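Long-range contacts in dihydrodipicolinate synthase (PDB 3E96), which probably catalyses the condensation of pyruvate with aspartate semialdehyde that opens the diaminopimelate route to lysine: residues A11-S16 / G207-T212; V164-A169 / I189-G194; T195-A200 / F211-V216; I47-P52 / L83-I88. All blocks are in the same frame, centred on the assembly; numbering follows the deposited sequence.

Contact 1: residues A11-S16 / G207-T212; sequences ALETIS and GAKGFT
E13 runs alongside K209 and points the same way, its chain extended from CB to the carboxylate. At its base, E13 CB rests 3.3 Å from K209 O and also meets K209 CB; CG packs on K209 CB as well. Further out the carboxylate lies beside the methylenes of the lysine, E13 OE2 coming within 3.4 Å of K209 CD. With CG opposite its own carbonyl carbon (chi1 -59°), the glutamate keeps to this course beside the lysine. The two charges stop short of a salt bridge, E13 OE2 and K209 NZ standing 4.5 Å apart. A water bridges them instead, donating to OE2 and accepting from NZ, while R231 of helix 220-231 hydrogen-bonds E13 O; E13 itself is the centre of an inverse gamma turn, closed by a weak bond from T14 N to L12 O.

Beyond this turn the chains become parallel neighbours, strands 15-17 and 210-213, the first and last of the (βα)8 barrel, so the pairing closes the TIM barrel. F211 N gives a hydrogen bond to T14 O, reaching it from above the carbonyl plane, and S16 N gives a straighter one to F211 O at 2.9 Å (N-H...O angle 166°). G210 lies against T14 O, and a CB there would run into that oxygen.

On the I15 and F211 face the two side chains lie side by side. I15 CG1 touches the far end of the ring obliquely, 3.6 Å from F211 CZ, and CD1 reaches the same atom. The opposite face carries S16 and T212, where T212 CB lies 3.9 Å from S16 O and the threonine side chain packs against K167, the predicted Schiff-base lysine.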
loop_
_atom_site.group_PDB
_atom_site.type_symbol
_atom_site.label_atom_id
_atom_site.label_comp_id
_atom_site.label_asym_id
_atom_site.label_seq_id
_atom_site.Cartn_x
_atom_site.Cartn_y
_atom_site.Cartn_z
ATOM N N ALA B 11 15.232 -20.908 -15.005
ATOM C CA ALA B 11 15.324 -19.757 -15.898
ATOM C C ALA B 11 15.204 -18.444 -15.124
ATOM O O ALA B 11 15.653 -17.400 -15.593
ATOM C CB ALA B 11 14.232 -19.834 -16.955
ATOM N N LEU B 12 14.589 -18.504 -13.946
ATOM C CA LEU B 12 14.407 -17.317 -13.109
ATOM C C LEU B 12 15.613 -17.012 -12.224
ATOM O O LEU B 12 15.660 -15.967 -11.569
ATOM C CB LEU B 12 13.156 -17.476 -12.240
ATOM C CG LEU B 12 11.834 -17.392 -13.010
ATOM C CD1 LEU B 12 10.686 -17.862 -12.134
ATOM C CD2 LEU B 12 11.612 -15.953 -13.479
ATOM N N GLU B 13 16.581 -17.924 -12.198
ATOM C CA GLU B 13 17.795 -17.726 -11.408
ATOM C C GLU B 13 18.762 -16.923 -12.269
ATOM O O GLU B 13 19.744 -17.443 -12.806
ATOM C CB GLU B 13 18.400 -19.076 -11.013
ATOM C CG GLU B 13 17.434 -19.934 -10.205
ATOM C CD GLU B 13 18.051 -21.234 -9.727
ATOM O OE1 GLU B 13 18.913 -21.780 -10.443
ATOM O OE2 GLU B 13 17.662 -21.713 -8.643
ATOM N N THR B 14 18.457 -15.637 -12.396
ATOM C CA THR B 14 19.245 -14.721 -13.204
ATOM C C THR B 14 18.788 -13.320 -12.800
ATOM O O THR B 14 18.214 -13.146 -11.727
ATOM C CB THR B 14 18.959 -14.963 -14.710
ATOM O OG1 THR B 14 19.776 -14.102 -15.510
ATOM C CG2 THR B 14 17.483 -14.700 -15.020
ATOM N N ILE B 15 19.041 -12.328 -13.643
ATOM C CA ILE B 15 18.619 -10.962 -13.349
ATOM C C ILE B 15 17.181 -10.747 -13.823
ATOM O O ILE B 15 16.853 -11.046 -14.971
ATOM C CB ILE B 15 19.493 -9.915 -14.090
ATOM C CG1 ILE B 15 20.939 -9.973 -13.597
ATOM C CG2 ILE B 15 18.914 -8.515 -13.887
ATOM C CD1 ILE B 15 21.906 -9.219 -14.504
ATOM N N SER B 16 16.326 -10.246 -12.938
ATOM C CA SER B 16 14.951 -9.932 -13.309
ATOM C C SER B 16 14.928 -8.417 -13.447
ATOM O O SER B 16 14.972 -7.698 -12.446
ATOM C CB SER B 16 13.964 -10.369 -12.221
ATOM O OG SER B 16 13.729 -11.764 -12.276
ATOM N N GLY B 207 22.531 -18.003 -0.436
ATOM C CA GLY B 207 21.672 -18.948 -1.137
ATOM C C GLY B 207 20.875 -18.462 -2.337
ATOM O O GLY B 207 20.299 -19.276 -3.062
ATOM N N ALA B 208 20.825 -17.153 -2.556
ATOM C CA ALA B 208 20.073 -16.618 -3.691
ATOM C C ALA B 208 20.810 -16.914 -4.995
ATOM O O ALA B 208 22.039 -16.947 -5.018
ATOM C CB ALA B 208 19.881 -15.111 -3.532
ATOM N N LYS B 209 20.063 -17.122 -6.077
ATOM C CA LYS B 209 20.677 -17.405 -7.369
ATOM C C LYS B 209 20.195 -16.450 -8.455
ATOM O O LYS B 209 20.333 -16.721 -9.648
ATOM C CB LYS B 209 20.409 -18.856 -7.783
ATOM C CG LYS B 209 21.112 -19.867 -6.892
ATOM C CD LYS B 209 20.812 -21.292 -7.313
ATOM C CE LYS B 209 21.537 -22.281 -6.416
ATOM N NZ LYS B 209 21.313 -23.684 -6.853
ATOM N N GLY B 210 19.637 -15.326 -8.023
ATOM C CA GLY B 210 19.155 -14.320 -8.950
ATOM C C GLY B 210 18.877 -13.050 -8.169
ATOM O O GLY B 210 18.902 -13.064 -6.939
ATOM N N PHE B 211 18.635 -11.948 -8.870
ATOM C CA PHE B 211 18.326 -10.691 -8.202
ATOM C C PHE B 211 17.565 -9.753 -9.131
ATOM O O PHE B 211 17.662 -9.858 -10.354
ATOM C CB PHE B 211 19.610 -10.023 -7.660
ATOM C CG PHE B 211 20.625 -9.649 -8.717
ATOM C CD1 PHE B 211 20.542 -8.430 -9.384
ATOM C CD2 PHE B 211 21.688 -10.500 -9.007
ATOM C CE1 PHE B 211 21.502 -8.060 -10.324
ATOM C CE2 PHE B 211 22.658 -10.145 -9.945
ATOM C CZ PHE B 211 22.566 -8.920 -10.606
ATOM N N THR B 212 16.769 -8.868 -8.542
ATOM C CA THR B 212 16.000 -7.902 -9.314
ATOM C C THR B 212 16.898 -6.709 -9.583
ATOM O O THR B 212 17.909 -6.518 -8.903
ATOM C CB THR B 212 14.762 -7.425 -8.543
ATOM O OG1 THR B 212 15.165 -6.888 -7.278
ATOM C CG2 THR B 212 13.797 -8.577 -8.328
HETATM O O HOH W 1 18.599 -24.003 -7.750
#

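Contact 2: residues V164-A169 / I189-G194; sequences VGVKYA and IAWICG
W191 CZ3 lies 3.7 Å from V166 CB and equally near CG1, an oblique approach in which the far end of the indole leans toward the valine. Both side chains project from the same face of the sheet. I189 crosses V166 at a slant: I189 CG2 meets V166 CG2 at 3.8 Å and also sits over the centre of one face of the W191 ring, so this methyl group is held between valine and indole. The branch reaches there because CG1 of I189 is turned beside its backbone N (chi1 -61°), leaving CG2 opposite that nitrogen. Further along, Y168 CD1 touches W191 CZ3 more loosely, and its hydroxyl is hydrogen-bonded to D151.

These are strands 163-168 and 190-193, sixth and seventh of the TIM barrel, joined by helix 173-180 in a right-handed beta-alpha-beta crossover. Five backbone bonds zip them in parallel; V166 N to A190 O is 3.0 Å, close to the C=O axis, whereas G194 N reaches Y168 O from well above the carbonyl plane.

The other face carries A190, K167 and I192, with G165 paired to A190. K167 CG packs against I192 CB at 4.1 Å, and beyond it the extended lysine leads away from I192. This is the predicted Schiff-base lysine, and its tip reaches V51 across the barrel; close by, G194 O accepts a hydrogen bond from Y143, the predicted proton donor/acceptor.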
loop_
_atom_site.group_PDB
_atom_site.type_symbol
_atom_site.label_atom_id
_atom_site.label_comp_id
_atom_site.label_asym_id
_atom_site.label_seq_id
_atom_site.Cartn_x
_atom_site.Cartn_y
_atom_site.Cartn_z
ATOM N N VAL B 164 6.882 -20.879 -8.306
ATOM C CA VAL B 164 8.185 -21.146 -8.901
ATOM C C VAL B 164 9.325 -20.307 -8.354
ATOM O O VAL B 164 10.489 -20.576 -8.646
ATOM C CB VAL B 164 8.142 -20.969 -10.440
ATOM C CG1 VAL B 164 7.131 -21.928 -11.041
ATOM C CG2 VAL B 164 7.784 -19.534 -10.796
ATOM N N GLY B 165 8.999 -19.291 -7.567
ATOM C CA GLY B 165 10.051 -18.459 -7.024
ATOM C C GLY B 165 9.593 -17.468 -5.984
ATOM O O GLY B 165 8.409 -17.167 -5.854
ATOM N N VAL B 166 10.557 -16.964 -5.228
ATOM C CA VAL B 166 10.275 -15.991 -4.194
ATOM C C VAL B 166 11.273 -14.850 -4.303
ATOM O O VAL B 166 12.481 -15.077 -4.328
ATOM C CB VAL B 166 10.421 -16.604 -2.780
ATOM C CG1 VAL B 166 10.301 -15.511 -1.722
ATOM C CG2 VAL B 166 9.367 -17.680 -2.558
ATOM N N LYS B 167 10.764 -13.629 -4.403
ATOM C CA LYS B 167 11.635 -12.469 -4.435
ATOM C C LYS B 167 11.644 -12.048 -2.976
ATOM O O LYS B 167 10.722 -11.383 -2.505
ATOM C CB LYS B 167 11.056 -11.371 -5.331
ATOM C CG LYS B 167 11.203 -11.693 -6.813
ATOM C CD LYS B 167 10.721 -10.558 -7.702
ATOM C CE LYS B 167 11.046 -10.845 -9.166
ATOM N NZ LYS B 167 10.612 -9.730 -10.049
ATOM N N TYR B 168 12.665 -12.500 -2.252
ATOM C CA TYR B 168 12.795 -12.202 -0.829
ATOM C C TYR B 168 13.309 -10.778 -0.706
ATOM O O TYR B 168 14.404 -10.469 -1.177
ATOM C CB TYR B 168 13.770 -13.178 -0.180
ATOM C CG TYR B 168 13.596 -13.269 1.312
ATOM C CD1 TYR B 168 12.575 -14.044 1.869
ATOM C CD2 TYR B 168 14.431 -12.558 2.172
ATOM C CE1 TYR B 168 12.390 -14.105 3.250
ATOM C CE2 TYR B 168 14.258 -12.608 3.544
ATOM C CZ TYR B 168 13.239 -13.381 4.083
ATOM O OH TYR B 168 13.074 -13.419 5.453
ATOM N N ALA B 169 12.525 -9.917 -0.066
ATOM C CA ALA B 169 12.888 -8.512 0.044
ATOM C C ALA B 169 13.031 -7.969 1.459
ATOM O O ALA B 169 12.822 -6.777 1.698
ATOM C CB ALA B 169 11.887 -7.671 -0.746
ATOM N N ILE B 189 12.348 -23.972 -5.538
ATOM C CA ILE B 189 11.998 -22.561 -5.515
ATOM C C ILE B 189 13.189 -21.728 -5.974
ATOM O O ILE B 189 14.313 -21.938 -5.517
ATOM C CB ILE B 189 11.613 -22.108 -4.084
ATOM C CG1 ILE B 189 10.399 -22.899 -3.587
ATOM C CG2 ILE B 189 11.340 -20.612 -4.063
ATOM C CD1 ILE B 189 9.140 -22.697 -4.409
ATOM N N ALA B 190 12.956 -20.802 -6.895
ATOM C CA ALA B 190 14.032 -19.935 -7.344
ATOM C C ALA B 190 14.119 -18.849 -6.279
ATOM O O ALA B 190 13.150 -18.128 -6.053
ATOM C CB ALA B 190 13.691 -19.317 -8.694
ATOM N N TRP B 191 15.258 -18.742 -5.604
ATOM C CA TRP B 191 15.417 -17.718 -4.575
ATOM C C TRP B 191 16.055 -16.481 -5.184
ATOM O O TRP B 191 17.217 -16.507 -5.590
ATOM C CB TRP B 191 16.272 -18.243 -3.422
ATOM C CG TRP B 191 15.547 -19.244 -2.584
ATOM C CD1 TRP B 191 15.748 -20.600 -2.554
ATOM C CD2 TRP B 191 14.484 -18.975 -1.665
ATOM N NE1 TRP B 191 14.871 -21.186 -1.667
ATOM C CE2 TRP B 191 14.085 -20.211 -1.108
ATOM C CE3 TRP B 191 13.828 -17.804 -1.255
ATOM C CZ2 TRP B 191 13.058 -20.310 -0.162
ATOM C CZ3 TRP B 191 12.803 -17.905 -0.312
ATOM C CH2 TRP B 191 12.431 -19.151 0.222
ATOM N N ILE B 192 15.285 -15.397 -5.231
ATOM C CA ILE B 192 15.733 -14.141 -5.829
ATOM C C ILE B 192 15.877 -13.000 -4.821
ATOM O O ILE B 192 14.985 -12.762 -4.010
ATOM C CB ILE B 192 14.724 -13.696 -6.916
ATOM C CG1 ILE B 192 14.607 -14.789 -7.983
ATOM C CG2 ILE B 192 15.162 -12.371 -7.552
ATOM C CD1 ILE B 192 13.388 -14.641 -8.884
ATOM N N CYS B 193 17.004 -12.296 -4.871
ATOM C CA CYS B 193 17.198 -11.157 -3.981
ATOM C C CYS B 193 16.328 -10.037 -4.545
ATOM O O CYS B 193 16.603 -9.520 -5.628
ATOM C CB CYS B 193 18.657 -10.711 -3.975
ATOM S SG CYS B 193 18.909 -9.140 -3.117
ATOM N N GLY B 194 15.278 -9.669 -3.819
ATOM C CA GLY B 194 14.379 -8.631 -4.299
ATOM C C GLY B 194 14.798 -7.209 -3.986
ATOM O O GLY B 194 14.044 -6.274 -4.268
#

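Contact 3: residues T195-A200 / F211-V216; sequences TAEKWA and FTSGLV
S213 OG donates to E197 OE2 over 2.6 Å, meeting the carboxylate on its syn side and only 15° out of its plane. The same hydroxyl accepts from V216 N, an ST motif that ties the serine to the turn after its strand. The second carboxylate oxygen, E197 OE1, receives a water that in turn accepts from L215 N, so both oxygens of this buried acid are engaged. The bend at chi2 (93°) swings the carboxylate round toward S213, and L215 CB packs against E197 OE2 at 3.6 Å. Next to the carboxylate, E197 CG touches F211 CE1 at 3.9 Å, the glutamate crossing the phenylalanine at about a right angle.

Here the loop after barrel strand 190-193 folds over the end of strand 210-213, joining the C-terminal ends of the last two strands of the TIM barrel. At this level A196 CA makes a CA-H...O contact with T212 O at 3.2 Å; A196 N and T212 O are buried without a hydrogen-bonding partner. A196 O accepts from both W199 N and A200 N as the chain leads on to helix 200-206.

A200 CB lies over one face of the F211 ring, 4.2 Å from its centroid, a CH-pi contact. A leucine at E197 would probably leave S213 OG and the bridging water without their acceptor. Helices 220-231 and 235-252 cover the glutamate, through A223, M226 and I245.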
loop_
_atom_site.group_PDB
_atom_site.type_symbol
_atom_site.label_atom_id
_atom_site.label_comp_id
_atom_site.label_asym_id
_atom_site.label_seq_id
_atom_site.Cartn_x
_atom_site.Cartn_y
_atom_site.Cartn_z
ATOM N N THR B 195 15.993 -7.032 -3.425
ATOM C CA THR B 195 16.463 -5.698 -3.069
ATOM C C THR B 195 17.627 -5.160 -3.905
ATOM O O THR B 195 18.320 -4.225 -3.503
ATOM C CB THR B 195 16.801 -5.635 -1.566
ATOM O OG1 THR B 195 17.615 -6.756 -1.205
ATOM C CG2 THR B 195 15.506 -5.675 -0.739
ATOM N N ALA B 196 17.823 -5.777 -5.067
ATOM C CA ALA B 196 18.820 -5.385 -6.058
ATOM C C ALA B 196 20.309 -5.488 -5.746
ATOM O O ALA B 196 20.723 -6.090 -4.759
ATOM C CB ALA B 196 18.495 -3.980 -6.578
ATOM N N GLU B 197 21.104 -4.887 -6.625
ATOM C CA GLU B 197 22.559 -4.936 -6.552
ATOM C C GLU B 197 23.268 -4.628 -5.238
ATOM O O GLU B 197 24.293 -5.240 -4.948
ATOM C CB GLU B 197 23.157 -4.084 -7.679
ATOM C CG GLU B 197 22.915 -4.682 -9.072
ATOM C CD GLU B 197 21.658 -4.159 -9.751
ATOM O OE1 GLU B 197 20.734 -3.693 -9.051
ATOM O OE2 GLU B 197 21.592 -4.223 -11.000
ATOM N N LYS B 198 22.754 -3.694 -4.443
ATOM C CA LYS B 198 23.417 -3.386 -3.178
ATOM C C LYS B 198 23.424 -4.617 -2.273
ATOM O O LYS B 198 24.385 -4.868 -1.549
ATOM C CB LYS B 198 22.710 -2.232 -2.453
ATOM C CG LYS B 198 23.282 -1.940 -1.060
ATOM C CD LYS B 198 22.634 -0.722 -0.415
ATOM C CE LYS B 198 23.174 -0.498 0.993
ATOM N NZ LYS B 198 22.502 0.638 1.685
ATOM N N TRP B 199 22.353 -5.397 -2.336
ATOM C CA TRP B 199 22.232 -6.572 -1.484
ATOM C C TRP B 199 22.528 -7.921 -2.132
ATOM O O TRP B 199 22.742 -8.913 -1.432
ATOM C CB TRP B 199 20.827 -6.601 -0.863
ATOM C CG TRP B 199 20.602 -5.460 0.077
ATOM C CD1 TRP B 199 20.113 -4.221 -0.228
ATOM C CD2 TRP B 199 20.930 -5.432 1.469
ATOM N NE1 TRP B 199 20.121 -3.421 0.895
ATOM C CE2 TRP B 199 20.618 -4.141 1.948
ATOM C CE3 TRP B 199 21.461 -6.375 2.359
ATOM C CZ2 TRP B 199 20.821 -3.767 3.282
ATOM C CZ3 TRP B 199 21.663 -6.003 3.686
ATOM C CH2 TRP B 199 21.343 -4.709 4.132
ATOM N N ALA B 200 22.555 -7.955 -3.459
ATOM C CA ALA B 200 22.792 -9.195 -4.195
ATOM C C ALA B 200 24.004 -10.028 -3.768
ATOM O O ALA B 200 23.898 -11.245 -3.640
ATOM C CB ALA B 200 22.870 -8.895 -5.701
ATOM N N PHE B 211 18.635 -11.948 -8.870
ATOM C CA PHE B 211 18.326 -10.691 -8.202
ATOM C C PHE B 211 17.565 -9.753 -9.131
ATOM O O PHE B 211 17.662 -9.858 -10.354
ATOM C CB PHE B 211 19.610 -10.023 -7.660
ATOM C CG PHE B 211 20.625 -9.649 -8.717
ATOM C CD1 PHE B 211 20.542 -8.430 -9.384
ATOM C CD2 PHE B 211 21.688 -10.500 -9.007
ATOM C CE1 PHE B 211 21.502 -8.060 -10.324
ATOM C CE2 PHE B 211 22.658 -10.145 -9.945
ATOM C CZ PHE B 211 22.566 -8.920 -10.606
ATOM N N THR B 212 16.769 -8.868 -8.542
ATOM C CA THR B 212 16.000 -7.902 -9.314
ATOM C C THR B 212 16.898 -6.709 -9.583
ATOM O O THR B 212 17.909 -6.518 -8.903
ATOM C CB THR B 212 14.762 -7.425 -8.543
ATOM O OG1 THR B 212 15.165 -6.888 -7.278
ATOM C CG2 THR B 212 13.797 -8.577 -8.328
ATOM N N SER B 213 16.538 -5.898 -10.568
ATOM C CA SER B 213 17.360 -4.739 -10.882
ATOM C C SER B 213 16.590 -3.630 -11.573
ATOM O O SER B 213 15.826 -3.882 -12.505
ATOM C CB SER B 213 18.539 -5.158 -11.767
ATOM O OG SER B 213 19.271 -4.023 -12.203
ATOM N N GLY B 214 16.789 -2.406 -11.090
ATOM C CA GLY B 214 16.164 -1.245 -11.696
ATOM C C GLY B 214 17.265 -0.572 -12.499
ATOM O O GLY B 214 17.021 0.197 -13.427
ATOM N N LEU B 215 18.502 -0.878 -12.129
ATOM C CA LEU B 215 19.669 -0.323 -12.801
ATOM C C LEU B 215 19.684 -0.679 -14.292
ATOM O O LEU B 215 20.204 0.084 -15.109
ATOM C CB LEU B 215 20.950 -0.839 -12.126
ATOM C CG LEU B 215 22.307 -0.429 -12.711
ATOM C CD1 LEU B 215 22.435 1.084 -12.706
ATOM C CD2 LEU B 215 23.426 -1.051 -11.886
ATOM N N VAL B 216 19.107 -1.824 -14.650
ATOM C CA VAL B 216 19.085 -2.244 -16.052
ATOM C C VAL B 216 18.379 -1.245 -16.971
ATOM O O VAL B 216 18.575 -1.280 -18.186
ATOM C CB VAL B 216 18.416 -3.629 -16.235
ATOM C CG1 VAL B 216 19.235 -4.701 -15.525
ATOM C CG2 VAL B 216 16.995 -3.599 -15.706
HETATM O O HOH W 2 19.063 -1.736 -9.466
#

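Contact 4: residues I47-P52 / L83-I88; sequences IDVIVP and LVVAGI
Segments 47-52 and 83-88 run parallel, their directions 25° apart, and four backbone hydrogen bonds join them, from L83 N to D48 O at one end to G87 N and P52 O at the other. The straightest is V85 N to I50 O, 3.0 Å with an N-H...O angle of 178°; G87 N meets P52 O in the carbonyl plane.

P52 lies across V84 at about a right angle, P52 CG reaching V84 CG1 at 3.9 Å. Its CD is pressed to V85 O at 3.1 Å, because the ring nitrogen has no hydrogen to offer and a carbon takes that place on the oxygen. Losing the ring, as with an alanine here, is likely to leave V84 CG1 with less to pack on and the chain freer to turn at this point. On the same face I50 CG2 stands alongside V84 CG2, while its position between the backbone N and the carbonyl carbon brings it to 3.6 Å from L83 O.

The pair belongs to strands two and three of the TIM barrel, connected by helix 64-78 in a beta-alpha-beta unit. On the barrel's inner side V49 and V85 meet at a slant, V49 CG1 to V85 CG2 at 3.9 Å. V51 lies beside V85: its CG2 touches V85 CB, and its CG1, opposite the backbone N (chi1 -170°), comes 3.3 Å from V85 O.

Outside the barrel I50 and P52 pack beneath helices 32-43 and 64-78, through V39, Y35, T74 and E70. On the inner side V49 and V51 lean on S16 of strand 15-17, while strand 83-88 bonds onward to strand 109-112 through A86.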
loop_
_atom_site.group_PDB
_atom_site.type_symbol
_atom_site.label_atom_id
_atom_site.label_comp_id
_atom_site.label_asym_id
_atom_site.label_seq_id
_atom_site.Cartn_x
_atom_site.Cartn_y
_atom_site.Cartn_z
ATOM N N ILE B 47 19.662 -9.163 -20.484
ATOM C CA ILE B 47 18.643 -9.470 -19.480
ATOM C C ILE B 47 17.601 -10.398 -20.103
ATOM O O ILE B 47 17.003 -10.073 -21.134
ATOM C CB ILE B 47 17.966 -8.184 -18.958
ATOM C CG1 ILE B 47 19.035 -7.158 -18.566
ATOM C CG2 ILE B 47 17.096 -8.508 -17.750
ATOM C CD1 ILE B 47 20.053 -7.660 -17.557
ATOM N N ASP B 48 17.386 -11.549 -19.469
ATOM C CA ASP B 48 16.462 -12.552 -19.989
ATOM C C ASP B 48 15.126 -12.685 -19.266
ATOM O O ASP B 48 14.325 -13.561 -19.598
ATOM C CB ASP B 48 17.161 -13.915 -20.035
ATOM C CG ASP B 48 18.528 -13.844 -20.705
ATOM O OD1 ASP B 48 18.654 -13.147 -21.734
ATOM O OD2 ASP B 48 19.474 -14.488 -20.206
ATOM N N VAL B 49 14.895 -11.835 -18.272
ATOM C CA VAL B 49 13.638 -11.833 -17.533
ATOM C C VAL B 49 13.249 -10.373 -17.342
ATOM O O VAL B 49 14.044 -9.574 -16.844
ATOM C CB VAL B 49 13.772 -12.496 -16.140
ATOM C CG1 VAL B 49 12.439 -12.417 -15.401
ATOM C CG2 VAL B 49 14.202 -13.951 -16.287
ATOM N N ILE B 50 12.041 -10.017 -17.763
ATOM C CA ILE B 50 11.576 -8.646 -17.612
ATOM C C ILE B 50 10.263 -8.695 -16.840
ATOM O O ILE B 50 9.436 -9.587 -17.052
ATOM C CB ILE B 50 11.411 -7.953 -18.987
ATOM C CG1 ILE B 50 11.162 -6.456 -18.776
ATOM C CG2 ILE B 50 10.297 -8.618 -19.791
ATOM C CD1 ILE B 50 11.246 -5.625 -20.045
ATOM N N VAL B 51 10.082 -7.739 -15.936
ATOM C CA VAL B 51 8.911 -7.728 -15.077
ATOM C C VAL B 51 8.022 -6.490 -15.166
ATOM O O VAL B 51 8.133 -5.574 -14.352
ATOM C CB VAL B 51 9.348 -7.910 -13.601
ATOM C CG1 VAL B 51 8.140 -8.139 -12.707
ATOM C CG2 VAL B 51 10.324 -9.072 -13.494
ATOM N N PRO B 52 7.125 -6.444 -16.162
ATOM C CA PRO B 52 6.244 -5.279 -16.276
ATOM C C PRO B 52 5.343 -5.239 -15.040
ATOM O O PRO B 52 5.095 -6.270 -14.411
ATOM C CB PRO B 52 5.463 -5.555 -17.561
ATOM C CG PRO B 52 5.444 -7.069 -17.636
ATOM C CD PRO B 52 6.864 -7.419 -17.235
ATOM N N LEU B 83 11.737 -13.876 -20.834
ATOM C CA LEU B 83 10.556 -14.322 -20.114
ATOM C C LEU B 83 9.862 -13.065 -19.617
ATOM O O LEU B 83 10.521 -12.112 -19.194
ATOM C CB LEU B 83 10.939 -15.194 -18.915
ATOM C CG LEU B 83 11.460 -16.601 -19.210
ATOM C CD1 LEU B 83 11.870 -17.284 -17.909
ATOM C CD2 LEU B 83 10.373 -17.398 -19.915
ATOM N N VAL B 84 8.536 -13.059 -19.677
ATOM C CA VAL B 84 7.755 -11.918 -19.221
ATOM C C VAL B 84 6.990 -12.315 -17.965
ATOM O O VAL B 84 6.145 -13.206 -18.004
ATOM C CB VAL B 84 6.756 -11.464 -20.308
ATOM C CG1 VAL B 84 5.886 -10.327 -19.785
ATOM C CG2 VAL B 84 7.516 -11.017 -21.548
ATOM N N VAL B 85 7.309 -11.660 -16.853
ATOM C CA VAL B 85 6.657 -11.925 -15.577
ATOM C C VAL B 85 5.789 -10.716 -15.248
ATOM O O VAL B 85 6.296 -9.608 -15.083
ATOM C CB VAL B 85 7.697 -12.131 -14.462
ATOM C CG1 VAL B 85 6.991 -12.409 -13.135
ATOM C CG2 VAL B 85 8.639 -13.279 -14.837
ATOM N N ALA B 86 4.481 -10.934 -15.159
ATOM C CA ALA B 86 3.546 -9.848 -14.893
ATOM C C ALA B 86 3.249 -9.588 -13.420
ATOM O O ALA B 86 2.782 -10.472 -12.700
ATOM C CB ALA B 86 2.235 -10.103 -15.645
ATOM N N GLY B 87 3.519 -8.364 -12.979
ATOM C CA GLY B 87 3.232 -8.009 -11.606
ATOM C C GLY B 87 1.728 -7.861 -11.445
ATOM O O GLY B 87 1.062 -7.272 -12.305
ATOM N N ILE B 88 1.190 -8.414 -10.361
ATOM C CA ILE B 88 -0.240 -8.325 -10.071
ATOM C C ILE B 88 -0.415 -8.041 -8.580
ATOM O O ILE B 88 0.526 -8.208 -7.795
ATOM C CB ILE B 88 -0.996 -9.635 -10.450
ATOM C CG1 ILE B 88 -0.492 -10.810 -9.611
ATOM C CG2 ILE B 88 -0.802 -9.938 -11.933
ATOM C CD1 ILE B 88 -1.245 -12.120 -9.891
#

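In the fold
Contacts 1, 2 and 4 are parallel pairings of neighbouring strands in one closed barrel, whereas contact 3 lays a loop over the end of strand 210-213, which it shares with contact 1. All four are largely buried; the more exposed fringe lies at E13 and K209 in contact 1 and D48 in contact 4. Contacts 1 and 2 adjoin through G210 O to C193 N, and S16 meets V49 between contacts 1 and 4. Inside the barrel T212 of contacts 1 and 3 and V51 of contact 4 both pack against K167 of contact 2. Chemistry varies with place: aliphatic side chains in contact 4, an indole packed with aliphatic branches in contact 2, a water-bridged charge pair in contact 1, a buried carboxylate in contact 3.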